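Local coordinates for chloroplast pentatricopeptide repeat protein 10 (Zea mays, PDB 4M59) that binds two similar intergenic RNA sequences in chloroplast transcripts and acts as a barrier that blocks exonucleases and stabilises the mRNA, at residues A[174-177]-A[178-181]; A[281-284]-A[285-289]; A[147-150]-A[151-155]; A[36-39]-A[40-43]. The protein carries 4 engineered substitutions. One frame throughout, in Å; residues are numbered along the deposited sequence.

Overall arrangement
All four contacts are local, each between neighbouring residues near one terminus of a helix in the superhelix. Contacts 1, 2 and 4 lie at helix starts and rely on backbone amides, hydroxyls and, in contacts 1 and 4, aspartate N-caps; contact 3 lies near the end of helix 141-151 and combines a salt bridge with apolar packing. Contact 3 is the most buried, the others being partly covered. Contacts 1 and 3 touch through Thr179 and Leu148, and both meet RNA, with bases over both faces of the Phe178 ring in contact 1 and by phosphate binding in contact 3. Contacts 2 and 3 both meet the second subunit, whereas contact 4 meets neither partner.

Contact 1: A[174-177]-A[178-181]; sequences EPDG and FTAS. With nucleotides of chain D.
With chi1 at 75°, Asp176 holds its carboxylate between its own backbone N and carbonyl carbon, turned back over the first turn of helix 177-188, where it meets Thr179 and Phe178. OD1 of Asp176 accepts from Thr179 N at 2.8 Å, the amide coming from above the carboxylate plane; this is the N-cap bond of the helix. Thr179 OG1 lies 2.7 Å from the same OD1, and Asn145 of helix 141-151 bonds to both groups, its ND2 to Asp176 OD1 and its OD1 to Thr179 OG1. The Phe178 ring, its CG beside the backbone N (chi1 -88°), is carried out past Asp176 OD2, which stands near the ring plane at the edge, 3.5 Å from CD1. In the manner of PPR repeats, whose first helices face the RNA, the ring is wedged between consecutive bases of chain D: U2 covers the centre of one face, with its N3 3.3 Å from Phe178 CD2, and A3 lies over the opposite face toward the rim, with its C5 3.2 Å from Phe178 CE2. One turn on, Ser181 OG sits between two acceptors, 2.5 Å from Gly177 O and 2.6 Å from A3 N3.

Contact 2: A[281-284]-A[285-289]; sequences NAFT and YNTVM
The hydroxyl of Thr287 sits over one face of the Phe283 ring, displaced toward the rim, with OG1 3.5 Å from CZ. This is the first turn of helix 282-295, which opens PPR 7 in the predicted repeat assignment and belongs to the stacked helical hairpins of the fold. Phe283 reaches over Thr287 because its CG is anti to the backbone N (chi1 177°), which swings the ring forward along the helix. The same hydroxyl donates to Phe283 O at 2.8 Å, while Thr287 N donates to that oxygen at 3.0 Å from the opposite face of the carbonyl plane, giving the oxygen two donors. Tyr285 takes a different direction, packing on Leu304 and Met308 of helix 298-310, and its CD2 passes 3.2 Å from Asn281 O. Asn286 turns toward the second subunit, where its ND2 is hydrogen-bonded to Gln593 O; Phe283 packs there on Lys596. At the helix start, Thr284 OG1 accepts from Asn281 N at 3.0 Å, the side chain of the third helical residue serving the N-cap amide. A turn later, Val288 N donates to Thr284 O at 3.1 Å.

Contact 3: A[147-150]-A[151-155]; sequences VLDV and YGRMG
Arg153 reaches back one helical turn to Asp149 and grips its carboxylate side-on with two nitrogens. NE donates to Asp149 OD1 at 2.9 Å, coming from well above the carboxylate plane, whereas NH2 meets Asp149 OD2 at 3.2 Å on the syn lone pair and nearly in the guanidinium plane. A second, weak bond from NH2 to OD1 completes the salt bridge. The two flat groups stand 70° apart, so the carboxylate lies at the guanidinium edge without being coplanar with it. Asp149 turns its CG anti to the backbone N (chi1 -161°), and the Arg153 chain runs extended from CG to NE to meet it.

On other faces of the same turn, apolar contacts follow the i to i+4 spacing. Val147 and Tyr151 lie side by side, with CG1 of the valine 4.1 Å from CE2 of the ring, and Val150 CG1 lies 3.9 Å from Met154 SD, whose side chain is bent at its last torsion. Tyr151 N donates to Val147 O at 3.0 Å and Gly152 N to Leu148 O at 2.9 Å, continuing the i to i+4 bonding of helix 141-151. Farther out, helix 158-170 receives Tyr151 and Leu148, and helix 122-132 covers Val147, Val150 and Tyr151.

Arg153 NH2 also makes a salt bridge to an RNA phosphate. Arg365 of the second subunit comes close to Arg153 and forms a long, weak ion pair with Asp149. Phosphate and carboxylate probably offset the charge gathered by Arg153, Arg189 and that Arg365, a geometry consistent with Asp149 orienting Arg153 for the phosphate.

Contact 4: A[36-39]-A[40-43]; sequences RADI and TSLL
Two amides of the first helical turn converge on Asp38 O: Leu42 N at 2.9 Å and Ser41 N at 2.6 Å, the latter in a weak bond. The side chains of Asp38 and Ser41 meet as well. Ser41 OG donates to Asp38 OD2 at 3.0 Å, arriving from above the carboxylate plane, and Ser41 N makes a weak capping bond to Asp38 OD1 at 3.5 Å. Having its CG anti to the backbone N (chi1 -174°) lets the carboxylate of Asp38 reach along the turn to the serine. Asp38 is thus the N-cap of helix 39-47, in the N-terminal part of the helical superhelix. A hydrophobic staple spans the cap, joining the residue before it to the fourth residue of the helix: Ala37 CB touches Leu42 CD1 at 4.2 Å. Inside the turn, Ile39 O accepts from Leu43 N at 2.9 Å, and Ile39 CG2 lies 4.4 Å from Leu43 CG on the buried side. Leu42 and Leu43 both pack on Leu58 of helix 52-65. Thr40 and Leu43 rest on Ala72 of helix 70-82, Thr40 touching Met75 as well and Leu43 touching Val76.

Contact 1: A[174-177]-A[178-181]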
loop_
_atom_site.group_PDB
_atom_site.type_symbol
_atom_site.label_atom_id
_atom_site.label_comp_id
_atom_site.label_asym_id
_atom_site.label_seq_id
_atom_site.Cartn_x
_atom_site.Cartn_y
_atom_site.Cartn_z
ATOM N N GLU A 174 1.394 -39.245 23.795
ATOM C CA GLU A 174 2.337 -38.252 24.273
ATOM C C GLU A 174 2.351 -37.002 23.410
ATOM O O GLU A 174 2.468 -37.067 22.186
ATOM C CB GLU A 174 3.743 -38.849 24.353
ATOM C CG GLU A 174 4.305 -38.928 25.762
ATOM C CD GLU A 174 4.581 -40.351 26.201
ATOM O OE1 GLU A 174 3.872 -40.846 27.102
ATOM O OE2 GLU A 174 5.507 -40.978 25.643
ATOM N N PRO A 175 2.229 -35.862 24.075
ATOM C CA PRO A 175 2.265 -34.554 23.434
ATOM C C PRO A 175 3.542 -34.359 22.663
ATOM O O PRO A 175 4.513 -35.057 22.891
ATOM C CB PRO A 175 2.228 -33.600 24.619
ATOM C CG PRO A 175 1.517 -34.330 25.643
ATOM C CD PRO A 175 1.953 -35.742 25.509
ATOM N N ASP A 176 3.534 -33.401 21.748
ATOM C CA ASP A 176 4.721 -33.092 20.979
ATOM C C ASP A 176 4.947 -31.595 20.881
ATOM O O ASP A 176 4.433 -30.830 21.682
ATOM C CB ASP A 176 4.651 -33.733 19.590
ATOM C CG ASP A 176 3.715 -33.022 18.668
ATOM O OD1 ASP A 176 2.753 -32.402 19.153
ATOM O OD2 ASP A 176 3.940 -33.083 17.449
ATOM N N GLY A 177 5.736 -31.191 19.907
ATOM C CA GLY A 177 6.004 -29.791 19.697
ATOM C C GLY A 177 4.770 -29.099 19.197
ATOM O O GLY A 177 4.541 -27.943 19.508
ATOM N N PHE A 178 3.976 -29.810 18.417
ATOM C CA PHE A 178 2.741 -29.257 17.905
ATOM C C PHE A 178 1.775 -29.047 19.033
ATOM O O PHE A 178 0.962 -28.140 19.010
ATOM C CB PHE A 178 2.117 -30.191 16.886
ATOM C CG PHE A 178 2.604 -29.979 15.492
ATOM C CD1 PHE A 178 3.775 -30.548 15.061
ATOM C CD2 PHE A 178 1.880 -29.225 14.607
ATOM C CE1 PHE A 178 4.209 -30.357 13.789
ATOM C CE2 PHE A 178 2.317 -29.040 13.334
ATOM C CZ PHE A 178 3.478 -29.600 12.925
ATOM N N THR A 179 1.869 -29.902 20.032
ATOM C CA THR A 179 1.004 -29.811 21.180
ATOM C C THR A 179 1.384 -28.621 22.006
ATOM O O THR A 179 0.560 -27.804 22.369
ATOM C CB THR A 179 1.150 -31.043 22.034
ATOM O OG1 THR A 179 1.051 -32.205 21.211
ATOM C CG2 THR A 179 0.073 -31.071 23.055
ATOM N N ALA A 180 2.668 -28.530 22.297
ATOM C CA ALA A 180 3.205 -27.499 23.146
ATOM C C ALA A 180 2.944 -26.110 22.604
ATOM O O ALA A 180 2.522 -25.225 23.333
ATOM C CB ALA A 180 4.659 -27.712 23.321
ATOM N N SER A 181 3.227 -25.917 21.321
ATOM C CA SER A 181 3.044 -24.610 20.697
ATOM C C SER A 181 1.573 -24.219 20.686
ATOM O O SER A 181 1.233 -23.039 20.747
ATOM C CB SER A 181 3.600 -24.614 19.274
ATOM O OG SER A 181 3.374 -25.862 18.642
ATOM P P A D 3 -1.981 -25.896 11.513
ATOM O OP1 A D 3 -2.774 -24.673 11.262
ATOM O OP2 A D 3 -0.971 -26.329 10.507
ATOM O "O5'" A D 3 -1.254 -25.734 12.919
ATOM C "C5'" A D 3 -1.956 -25.235 14.041
ATOM C "C4'" A D 3 -1.030 -24.977 15.200
ATOM O "O4'" A D 3 -0.073 -26.061 15.304
ATOM C "C3'" A D 3 -0.167 -23.735 15.106
ATOM O "O3'" A D 3 -0.867 -22.556 15.465
ATOM C "C2'" A D 3 0.989 -24.074 16.037
ATOM O "O2'" A D 3 0.606 -23.907 17.390
ATOM C "C1'" A D 3 1.166 -25.565 15.760
ATOM N N9 A D 3 2.208 -25.832 14.750
ATOM C C8 A D 3 2.187 -25.643 13.392
ATOM N N7 A D 3 3.309 -25.975 12.800
ATOM C C5 A D 3 4.131 -26.397 13.835
ATOM C C6 A D 3 5.451 -26.882 13.874
ATOM N N6 A D 3 6.225 -27.028 12.800
ATOM N N1 A D 3 5.965 -27.215 15.073
ATOM C C2 A D 3 5.197 -27.074 16.159
ATOM N N3 A D 3 3.944 -26.632 16.252
ATOM C C4 A D 3 3.468 -26.300 15.044
ATOM P P U D 2 -2.231 -30.107 7.737
ATOM O OP1 U D 2 -2.542 -28.756 7.199
ATOM O OP2 U D 2 -0.910 -30.717 7.459
ATOM O "O5'" U D 2 -2.433 -30.050 9.316
ATOM C "C5'" U D 2 -3.677 -29.664 9.884
ATOM C "C4'" U D 2 -3.557 -29.468 11.374
ATOM O "O4'" U D 2 -3.132 -30.704 12.000
ATOM C "C3'" U D 2 -2.516 -28.450 11.818
ATOM O "O3'" U D 2 -2.998 -27.119 11.739
ATOM C "C2'" U D 2 -2.165 -28.910 13.229
ATOM O "O2'" U D 2 -3.135 -28.459 14.164
ATOM C "C1'" U D 2 -2.287 -30.430 13.099
ATOM N N1 U D 2 -0.983 -31.096 12.867
ATOM C C2 U D 2 -0.318 -31.637 13.954
ATOM O O2 U D 2 -0.750 -31.586 15.092
ATOM N N3 U D 2 0.883 -32.246 13.670
ATOM C C4 U D 2 1.471 -32.367 12.431
ATOM O O4 U D 2 2.555 -32.938 12.324
ATOM C C5 U D 2 0.728 -31.786 11.359
ATOM C C6 U D 2 -0.444 -31.190 11.604
#

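Contact 2: A[281-284]-A[285-289]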
loop_
_atom_site.group_PDB
_atom_site.type_symbol
_atom_site.label_atom_id
_atom_site.label_comp_id
_atom_site.label_asym_id
_atom_site.label_seq_id
_atom_site.Cartn_x
_atom_site.Cartn_y
_atom_site.Cartn_z
ATOM N N ASN A 281 25.711 -13.602 13.484
ATOM C CA ASN A 281 26.341 -13.417 12.182
ATOM C C ASN A 281 25.826 -12.178 11.458
ATOM O O ASN A 281 25.037 -11.408 12.011
ATOM C CB ASN A 281 26.141 -14.654 11.306
ATOM C CG ASN A 281 26.114 -15.940 12.109
ATOM O OD1 ASN A 281 25.964 -15.915 13.330
ATOM N ND2 ASN A 281 26.264 -17.067 11.427
ATOM N N ALA A 282 26.270 -11.991 10.219
ATOM C CA ALA A 282 25.856 -10.844 9.420
ATOM C C ALA A 282 24.420 -11.001 8.932
ATOM O O ALA A 282 23.714 -10.016 8.725
ATOM C CB ALA A 282 26.800 -10.648 8.248
ATOM N N PHE A 283 23.996 -12.247 8.750
ATOM C CA PHE A 283 22.662 -12.533 8.291
ATOM C C PHE A 283 21.698 -12.419 9.440
ATOM O O PHE A 283 20.557 -12.029 9.271
ATOM C CB PHE A 283 22.555 -13.916 7.703
ATOM C CG PHE A 283 21.175 -14.252 7.300
ATOM C CD1 PHE A 283 20.458 -13.383 6.507
ATOM C CD2 PHE A 283 20.573 -15.404 7.736
ATOM C CE1 PHE A 283 19.168 -13.666 6.134
ATOM C CE2 PHE A 283 19.280 -15.699 7.364
ATOM C CZ PHE A 283 18.577 -14.827 6.563
ATOM N N THR A 284 22.200 -12.670 10.627
ATOM C CA THR A 284 21.404 -12.575 11.812
ATOM C C THR A 284 21.049 -11.160 11.991
ATOM O O THR A 284 19.904 -10.778 12.079
ATOM C CB THR A 284 22.208 -12.971 12.974
ATOM O OG1 THR A 284 22.906 -14.173 12.658
ATOM C CG2 THR A 284 21.322 -13.186 14.140
ATOM N N TYR A 285 22.088 -10.333 12.051
ATOM C CA TYR A 285 21.938 -8.899 12.231
ATOM C C TYR A 285 20.964 -8.306 11.225
ATOM O O TYR A 285 20.204 -7.397 11.557
ATOM C CB TYR A 285 23.295 -8.201 12.113
ATOM C CG TYR A 285 24.116 -8.239 13.379
ATOM C CD1 TYR A 285 23.531 -8.004 14.616
ATOM C CD2 TYR A 285 25.475 -8.511 13.341
ATOM C CE1 TYR A 285 24.277 -8.037 15.777
ATOM C CE2 TYR A 285 26.230 -8.549 14.497
ATOM C CZ TYR A 285 25.624 -8.309 15.712
ATOM O OH TYR A 285 26.367 -8.344 16.866
ATOM N N ASN A 286 20.981 -8.815 9.998
ATOM C CA ASN A 286 20.111 -8.273 8.980
ATOM C C ASN A 286 18.702 -8.726 9.209
ATOM O O ASN A 286 17.755 -8.035 8.885
ATOM C CB ASN A 286 20.570 -8.703 7.607
ATOM C CG ASN A 286 21.668 -7.842 7.076
ATOM O OD1 ASN A 286 21.544 -6.624 7.022
ATOM N ND2 ASN A 286 22.760 -8.462 6.689
ATOM N N THR A 287 18.569 -9.902 9.785
ATOM C CA THR A 287 17.262 -10.457 10.002
ATOM C C THR A 287 16.523 -9.644 11.040
ATOM O O THR A 287 15.348 -9.360 10.879
ATOM C CB THR A 287 17.352 -11.925 10.392
ATOM O OG1 THR A 287 17.793 -12.679 9.262
ATOM C CG2 THR A 287 16.013 -12.435 10.803
ATOM N N VAL A 288 17.217 -9.234 12.083
ATOM C CA VAL A 288 16.592 -8.429 13.116
ATOM C C VAL A 288 16.441 -6.973 12.695
ATOM O O VAL A 288 15.464 -6.322 13.031
ATOM C CB VAL A 288 17.350 -8.543 14.439
ATOM C CG1 VAL A 288 18.811 -8.705 14.175
ATOM C CG2 VAL A 288 17.106 -7.349 15.316
ATOM N N MET A 289 17.399 -6.470 11.935
ATOM C CA MET A 289 17.298 -5.113 11.433
ATOM C C MET A 289 16.074 -4.973 10.551
ATOM O O MET A 289 15.285 -4.048 10.704
ATOM C CB MET A 289 18.558 -4.722 10.667
ATOM C CG MET A 289 19.321 -3.579 11.304
ATOM S SD MET A 289 20.759 -3.025 10.393
ATOM C CE MET A 289 21.731 -4.503 10.396
#

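Contact 3: A[147-150]-A[151-155]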
loop_
_atom_site.group_PDB
_atom_site.type_symbol
_atom_site.label_atom_id
_atom_site.label_comp_id
_atom_site.label_asym_id
_atom_site.label_seq_id
_atom_site.Cartn_x
_atom_site.Cartn_y
_atom_site.Cartn_z
ATOM N N VAL A 147 -7.994 -30.410 18.094
ATOM C CA VAL A 147 -9.031 -30.016 19.017
ATOM C C VAL A 147 -8.510 -29.037 20.033
ATOM O O VAL A 147 -9.241 -28.204 20.536
ATOM C CB VAL A 147 -9.593 -31.237 19.706
ATOM C CG1 VAL A 147 -10.715 -30.860 20.613
ATOM C CG2 VAL A 147 -10.069 -32.209 18.677
ATOM N N LEU A 148 -7.224 -29.133 20.333
ATOM C CA LEU A 148 -6.593 -28.218 21.254
ATOM C C LEU A 148 -6.572 -26.868 20.617
ATOM O O LEU A 148 -6.845 -25.865 21.243
ATOM C CB LEU A 148 -5.165 -28.655 21.528
ATOM C CG LEU A 148 -4.959 -29.809 22.498
ATOM C CD1 LEU A 148 -3.516 -30.138 22.590
ATOM C CD2 LEU A 148 -5.475 -29.422 23.831
ATOM N N ASP A 149 -6.244 -26.867 19.344
ATOM C CA ASP A 149 -6.181 -25.650 18.584
ATOM C C ASP A 149 -7.549 -25.013 18.526
ATOM O O ASP A 149 -7.660 -23.819 18.399
ATOM C CB ASP A 149 -5.694 -25.966 17.181
ATOM C CG ASP A 149 -5.178 -24.764 16.465
ATOM O OD1 ASP A 149 -4.866 -23.764 17.127
ATOM O OD2 ASP A 149 -5.083 -24.802 15.231
ATOM N N VAL A 150 -8.591 -25.817 18.627
ATOM C CA VAL A 150 -9.945 -25.298 18.628
ATOM C C VAL A 150 -10.282 -24.686 19.973
ATOM O O VAL A 150 -10.914 -23.654 20.053
ATOM C CB VAL A 150 -10.953 -26.389 18.271
ATOM C CG1 VAL A 150 -12.346 -25.902 18.466
ATOM C CG2 VAL A 150 -10.774 -26.802 16.855
ATOM N N TYR A 151 -9.839 -25.343 21.039
ATOM C CA TYR A 151 -10.050 -24.836 22.385
ATOM C C TYR A 151 -9.338 -23.500 22.547
ATOM O O TYR A 151 -9.813 -22.617 23.257
ATOM C CB TYR A 151 -9.508 -25.828 23.417
ATOM C CG TYR A 151 -10.457 -26.951 23.767
ATOM C CD1 TYR A 151 -11.822 -26.735 23.845
ATOM C CD2 TYR A 151 -9.976 -28.226 24.025
ATOM C CE1 TYR A 151 -12.686 -27.763 24.165
ATOM C CE2 TYR A 151 -10.835 -29.257 24.346
ATOM C CZ TYR A 151 -12.188 -29.023 24.417
ATOM O OH TYR A 151 -13.045 -30.049 24.738
ATOM N N GLY A 152 -8.197 -23.366 21.884
ATOM C CA GLY A 152 -7.359 -22.202 22.039
ATOM C C GLY A 152 -7.801 -20.967 21.301
ATOM O O GLY A 152 -7.254 -19.901 21.499
ATOM N N ARG A 153 -8.782 -21.123 20.419
ATOM C CA ARG A 153 -9.241 -20.013 19.595
ATOM C C ARG A 153 -10.648 -19.574 19.977
ATOM O O ARG A 153 -11.206 -18.653 19.390
ATOM C CB ARG A 153 -9.198 -20.393 18.113
ATOM C CG ARG A 153 -7.982 -21.214 17.719
ATOM C CD ARG A 153 -7.667 -21.058 16.241
ATOM N NE ARG A 153 -6.404 -21.700 15.882
ATOM C CZ ARG A 153 -5.372 -21.064 15.341
ATOM N NH1 ARG A 153 -5.447 -19.765 15.097
ATOM N NH2 ARG A 153 -4.265 -21.729 15.047
ATOM N N MET A 154 -11.216 -20.243 20.977
ATOM C CA MET A 154 -12.549 -19.926 21.432
ATOM C C MET A 154 -12.475 -18.959 22.580
ATOM O O MET A 154 -13.228 -17.998 22.640
ATOM C CB MET A 154 -13.264 -21.190 21.887
ATOM C CG MET A 154 -13.483 -22.189 20.795
ATOM S SD MET A 154 -13.908 -23.823 21.380
ATOM C CE MET A 154 -15.579 -23.541 21.887
ATOM N N GLY A 155 -11.559 -19.219 23.492
ATOM C CA GLY A 155 -11.438 -18.403 24.675
ATOM C C GLY A 155 -12.049 -19.106 25.863
ATOM O O GLY A 155 -12.916 -19.946 25.705
#

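Contact 4: A[36-39]-A[40-43]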
loop_
_atom_site.group_PDB
_atom_site.type_symbol
_atom_site.label_atom_id
_atom_site.label_comp_id
_atom_site.label_asym_id
_atom_site.label_seq_id
_atom_site.Cartn_x
_atom_site.Cartn_y
_atom_site.Cartn_z
ATOM N N ARG A 36 -21.835 -50.476 -11.069
ATOM C CA ARG A 36 -21.110 -51.736 -11.037
ATOM C C ARG A 36 -19.612 -51.473 -10.987
ATOM O O ARG A 36 -18.814 -52.394 -10.838
ATOM C CB ARG A 36 -21.455 -52.592 -12.255
ATOM C CG ARG A 36 -22.673 -53.479 -12.059
ATOM C CD ARG A 36 -23.362 -53.769 -13.384
ATOM N NE ARG A 36 -22.432 -54.306 -14.370
ATOM C CZ ARG A 36 -22.352 -53.890 -15.630
ATOM N NH1 ARG A 36 -21.475 -54.438 -16.456
ATOM N NH2 ARG A 36 -23.153 -52.923 -16.059
ATOM N N ALA A 37 -19.238 -50.205 -11.122
ATOM C CA ALA A 37 -17.835 -49.821 -11.100
ATOM C C ALA A 37 -17.378 -49.530 -9.677
ATOM O O ALA A 37 -18.144 -49.015 -8.864
ATOM C CB ALA A 37 -17.607 -48.607 -11.989
ATOM N N ASP A 38 -16.126 -49.862 -9.380
ATOM C CA ASP A 38 -15.564 -49.583 -8.064
ATOM C C ASP A 38 -15.480 -48.079 -7.859
ATOM O O ASP A 38 -14.484 -47.452 -8.216
ATOM C CB ASP A 38 -14.180 -50.212 -7.920
ATOM C CG ASP A 38 -13.622 -50.075 -6.519
ATOM O OD1 ASP A 38 -14.333 -49.530 -5.649
ATOM O OD2 ASP A 38 -12.480 -50.515 -6.283
ATOM N N ILE A 39 -16.531 -47.506 -7.285
ATOM C CA ILE A 39 -16.595 -46.067 -7.050
ATOM C C ILE A 39 -15.286 -45.535 -6.487
ATOM O O ILE A 39 -14.624 -44.707 -7.113
ATOM C CB ILE A 39 -17.748 -45.706 -6.098
ATOM C CG1 ILE A 39 -19.076 -46.207 -6.662
ATOM C CG2 ILE A 39 -17.797 -44.202 -5.869
ATOM C CD1 ILE A 39 -19.389 -45.682 -8.046
ATOM N N THR A 40 -14.907 -46.012 -5.306
ATOM C CA THR A 40 -13.658 -45.597 -4.687
ATOM C C THR A 40 -12.518 -45.698 -5.696
ATOM O O THR A 40 -11.576 -44.905 -5.666
ATOM C CB THR A 40 -13.323 -46.454 -3.454
ATOM O OG1 THR A 40 -14.481 -46.561 -2.619
ATOM C CG2 THR A 40 -12.191 -45.819 -2.659
ATOM N N SER A 41 -12.614 -46.675 -6.590
ATOM C CA SER A 41 -11.615 -46.860 -7.636
ATOM C C SER A 41 -11.618 -45.669 -8.589
ATOM O O SER A 41 -10.569 -45.120 -8.916
ATOM C CB SER A 41 -11.879 -48.152 -8.408
ATOM O OG SER A 41 -10.776 -49.032 -8.322
ATOM N N LEU A 42 -12.810 -45.276 -9.028
ATOM C CA LEU A 42 -12.956 -44.128 -9.912
ATOM C C LEU A 42 -12.403 -42.878 -9.247
ATOM O O LEU A 42 -11.766 -42.048 -9.892
ATOM C CB LEU A 42 -14.425 -43.922 -10.280
ATOM C CG LEU A 42 -15.074 -45.002 -11.141
ATOM C CD1 LEU A 42 -16.453 -44.556 -11.605
ATOM C CD2 LEU A 42 -14.189 -45.338 -12.329
ATOM N N LEU A 43 -12.659 -42.754 -7.948
ATOM C CA LEU A 43 -12.192 -41.609 -7.180
ATOM C C LEU A 43 -10.669 -41.518 -7.196
ATOM O O LEU A 43 -10.104 -40.452 -7.443
ATOM C CB LEU A 43 -12.701 -41.687 -5.742
ATOM C CG LEU A 43 -14.221 -41.724 -5.565
ATOM C CD1 LEU A 43 -14.605 -41.217 -4.184
ATOM C CD2 LEU A 43 -14.908 -40.910 -6.650
#